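Local coordinates for protein cyclase (Uncultured organism, PDB 5IBZ) that is a putative cyclase, probably an amide-cleaving hydrolase with arylformamidase-like activity, and binds acetylphosphate, at residues B[57-62]-B[102-107]. Residues are numbered along the deposited sequence; the frame is centred on the assembly and turned at random. Where two conformers were deposited one is given.
Sequences IPIDSN and DYIYMP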
ATOM      1  N   ILE B  57      -8.631 -18.409  -5.727  1.00  7.21           N
ATOM      2  CA  ILE B  57      -9.144 -18.096  -4.390  1.00  7.45           C
ATOM      3  C   ILE B  57      -9.514 -16.613  -4.346  1.00  7.97           C
ATOM      4  O   ILE B  57      -9.031 -15.807  -5.150  1.00  8.82           O
ATOM      5  CB  ILE B  57      -8.140 -18.420  -3.272  1.00  7.78           C
ATOM      6  CG1 ILE B  57      -6.832 -17.637  -3.403  1.00  9.43           C
ATOM      7  CG2 ILE B  57      -7.875 -19.904  -3.229  1.00  9.80           C
ATOM      8  CD1 ILE B  57      -6.070 -17.529  -2.071  1.00  8.77           C
ATOM      9  N   PRO B  58     -10.366 -16.242  -3.393  1.00  7.57           N
ATOM     10  CA  PRO B  58     -10.675 -14.813  -3.289  1.00  8.40           C
ATOM     11  C   PRO B  58      -9.467 -14.001  -2.867  1.00  7.26           C
ATOM     12  O   PRO B  58      -8.716 -14.431  -1.963  1.00  9.08           O
ATOM     13  CB  PRO B  58     -11.782 -14.756  -2.230  1.00 11.20           C
ATOM     14  CG  PRO B  58     -11.702 -16.043  -1.495  1.00 14.74           C
ATOM     15  CD  PRO B  58     -11.151 -17.062  -2.469  1.00  8.96           C
ATOM     16  N   ILE B  59      -9.290 -12.852  -3.514  1.00  8.75           N
ATOM     17  CA  ILE B  59      -8.288 -11.874  -3.094  1.00  9.51           C
ATOM     18  C   ILE B  59      -8.874 -11.067  -1.946  1.00  9.20           C
ATOM     19  O   ILE B  59      -9.732 -10.199  -2.150  1.00 10.69           O
ATOM     20  CB  ILE B  59      -7.872 -10.952  -4.224  1.00  9.32           C
ATOM     21  CG1 ILE B  59      -7.261 -11.777  -5.373  1.00  8.28           C
ATOM     22  CG2 ILE B  59      -6.887  -9.892  -3.720  1.00  8.36           C
ATOM     23  CD1 ILE B  59      -6.791 -10.996  -6.552  1.00  8.64           C
ATOM     24  N   ASP B  60      -8.395 -11.370  -0.752  1.00  9.33           N
ATOM     25  CA  ASP B  60      -8.825 -10.718   0.466  1.00 10.02           C
ATOM     26  C   ASP B  60      -7.749 -10.992   1.512  1.00  9.23           C
ATOM     27  O   ASP B  60      -6.687 -11.531   1.170  1.00 10.25           O
ATOM     28  CB  ASP B  60     -10.228 -11.178   0.909  1.00 12.51           C
ATOM     29  CG  ASP B  60     -10.319 -12.670   1.239  1.00 14.85           C
ATOM     30  OD1 ASP B  60      -9.321 -13.273   1.680  1.00 14.10           O
ATOM     31  OD2 ASP B  60     -11.422 -13.237   1.053  1.00 16.54           O
ATOM     32  N   SER B  61      -7.982 -10.622   2.772  1.00  9.61           N
ATOM     33  CA  SER B  61      -6.941 -10.738   3.781  1.00  9.82           C
ATOM     34  C   SER B  61      -7.040 -12.047   4.569  1.00 10.04           C
ATOM     35  O   SER B  61      -6.311 -12.246   5.551  1.00 11.90           O
ATOM     36  CB  SER B  61      -7.006  -9.541   4.739  1.00 13.96           C
ATOM     37  OG  SER B  61      -6.848  -8.327   4.013  1.00 13.99           O
ATOM     38  N   ASN B  62      -7.896 -12.945   4.090  0.55 10.69           N
ATOM     39  CA  ASN B  62      -8.282 -14.167   4.801  0.55 11.27           C
ATOM     40  C   ASN B  62      -7.613 -15.444   4.258  0.55 11.23           C
ATOM     41  O   ASN B  62      -7.749 -16.531   4.833  0.55 13.68           O
ATOM     42  CB  ASN B  62      -9.809 -14.307   4.722  0.55 11.97           C
ATOM     43  CG  ASN B  62     -10.355 -15.396   5.621  0.55 12.85           C
ATOM     44  OD1 ASN B  62      -9.918 -15.560   6.759  0.55 12.82           O
ATOM     45  ND2 ASN B  62     -11.321 -16.159   5.099  0.55 14.37           N
ATOM     46  N   ASP B 102     -11.989   1.964  -5.196  1.00  9.72           N
ATOM     47  CA  ASP B 102     -11.209   1.206  -4.226  1.00 10.99           C
ATOM     48  C   ASP B 102      -9.769   0.935  -4.686  1.00 10.27           C
ATOM     49  O   ASP B 102      -9.361   1.296  -5.811  1.00  9.14           O
ATOM     50  CB  ASP B 102     -11.948  -0.098  -3.847  1.00  9.58           C
ATOM     51  CG  ASP B 102     -12.392  -0.947  -5.046  1.00  9.15           C
ATOM     52  OD1 ASP B 102     -12.164  -0.571  -6.220  1.00  9.70           O
ATOM     53  OD2 ASP B 102     -12.967  -2.037  -4.795  1.00 10.40           O
ATOM     54  N   TYR B 103      -9.003   0.350  -3.755  1.00  9.07           N
ATOM     55  CA  TYR B 103      -7.561   0.163  -3.847  1.00 10.02           C
ATOM     56  C   TYR B 103      -7.176  -1.223  -3.341  1.00  9.12           C
ATOM     57  O   TYR B 103      -7.894  -1.846  -2.560  1.00  9.45           O
ATOM     58  CB  TYR B 103      -6.818   1.216  -2.998  1.00  9.14           C
ATOM     59  CG  TYR B 103      -6.628   2.540  -3.683  1.00  9.35           C
ATOM     60  CD1 TYR B 103      -7.687   3.442  -3.822  1.00 10.34           C
ATOM     61  CD2 TYR B 103      -5.391   2.892  -4.217  1.00 10.49           C
ATOM     62  CE1 TYR B 103      -7.522   4.636  -4.473  1.00  9.89           C
ATOM     63  CE2 TYR B 103      -5.221   4.100  -4.854  1.00 10.67           C
ATOM     64  CZ  TYR B 103      -6.286   4.958  -4.996  1.00 10.61           C
ATOM     65  OH  TYR B 103      -6.095   6.157  -5.633  1.00 13.54           O
ATOM     66  N   ILE B 104      -6.015  -1.706  -3.772  1.00  9.78           N
ATOM     67  CA  ILE B 104      -5.465  -2.923  -3.216  1.00 11.68           C
ATOM     68  C   ILE B 104      -3.964  -2.751  -2.989  1.00 12.45           C
ATOM     69  O   ILE B 104      -3.273  -2.085  -3.778  1.00 11.02           O
ATOM     70  CB  ILE B 104      -5.727  -4.131  -4.141  1.00 12.18           C
ATOM     71  CG1 ILE B 104      -5.370  -5.447  -3.448  1.00 20.39           C
ATOM     72  CG2 ILE B 104      -4.957  -4.004  -5.437  1.00 13.35           C
ATOM     73  CD1 ILE B 104      -6.566  -6.171  -2.899  1.00 28.88           C
ATOM     74  N   TYR B 105      -3.489  -3.313  -1.876  1.00 10.97           N
ATOM     75  CA  TYR B 105      -2.061  -3.517  -1.620  1.00  9.66           C
ATOM     76  C   TYR B 105      -1.866  -5.009  -1.535  1.00  9.62           C
ATOM     77  O   TYR B 105      -2.470  -5.653  -0.696  1.00 11.70           O
ATOM     78  CB  TYR B 105      -1.591  -2.871  -0.308  1.00  9.43           C
ATOM     79  CG  TYR B 105      -0.090  -2.927  -0.109  1.00 12.42           C
ATOM     80  CD1 TYR B 105       0.762  -2.237  -0.947  1.00 13.79           C
ATOM     81  CD2 TYR B 105       0.470  -3.664   0.917  1.00 16.95           C
ATOM     82  CE1 TYR B 105       2.147  -2.277  -0.756  1.00 16.74           C
ATOM     83  CE2 TYR B 105       1.839  -3.706   1.110  1.00 13.41           C
ATOM     84  CZ  TYR B 105       2.667  -3.006   0.280  1.00 15.62           C
ATOM     85  OH  TYR B 105       4.045  -3.025   0.455  1.00 15.65           O
HETATM   86  N   MSE B 106      -1.021  -5.592  -2.368  1.00 12.35           N
HETATM   87  CA  MSE B 106      -0.786  -7.016  -2.193  1.00 12.58           C
HETATM   88  C   MSE B 106       0.563  -7.471  -2.679  1.00 11.42           C
HETATM   89  O   MSE B 106       1.144  -6.858  -3.590  1.00 12.39           O
HETATM   90  CB  MSE B 106      -1.861  -7.823  -2.934  1.00 12.28           C
HETATM   91  CG  MSE B 106      -1.817  -7.651  -4.421  1.00 13.42           C
HETATM   92 SE   MSE B 106      -3.271  -8.584  -5.329  0.51 13.85          SE
HETATM   93  CE  MSE B 106      -2.825 -10.437  -4.978  1.00 11.04           C
ATOM     94  N   PRO B 107       1.052  -8.565  -2.098  1.00 11.82           N
ATOM     95  CA  PRO B 107       2.161  -9.230  -2.753  1.00 12.77           C
ATOM     96  C   PRO B 107       1.693  -9.828  -4.065  1.00  9.88           C
ATOM     97  O   PRO B 107       0.590 -10.374  -4.135  1.00  9.86           O
ATOM     98  CB  PRO B 107       2.562 -10.337  -1.764  1.00 13.72           C
ATOM     99  CG  PRO B 107       1.719 -10.165  -0.553  1.00 13.86           C
ATOM    100  CD  PRO B 107       0.519  -9.371  -0.985  1.00 11.61           C
TER
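Ile59, in the loop 57-62, faces Ile104 and Met106 on segment 102-107 with no backbone hydrogen bond between the two segments; their closest CA atoms, those of Ile59 and Met106, are 9.0 Å apart, so side chains alone bridge the gap. All three CB atoms point across it. The gamma-methyl of Ile59 does the touching. With chi1 at -60°, which sets CG1 beside the backbone N, CG2 stands anti to that N and meets the terminal methyl CD1 of Ile104 at 3.8 Å. The same CG2 approaches the SE atom of selenomethionine Met106 at 4.2 Å. Ile59 crosses both strand side chains at about a right angle, its branch touching one residue on each side of Tyr105 in sequence. A bend about the CG-SE bond of Met106 (chi3 -67°) brings CE to 4.3 Å from Ile59 CG2. This small contact is apolar and buried. Just after it the loop turns: Asp60 OD1 accepts a hydrogen bond from Asn62 N (2.8 Å), forming an Asx turn, with the N-H coming from above the carboxylate plane. Ser61 OG bonds to Pro72 O, tying this turn to the chain leading into strand 73-76. That strand pairs antiparallel with strand 97-107, whose residues 103-107 also pair antiparallel with a strand of the second subunit; the contact thus packs the loop following strand 52-54 against a sheet that continues across the subunit interface.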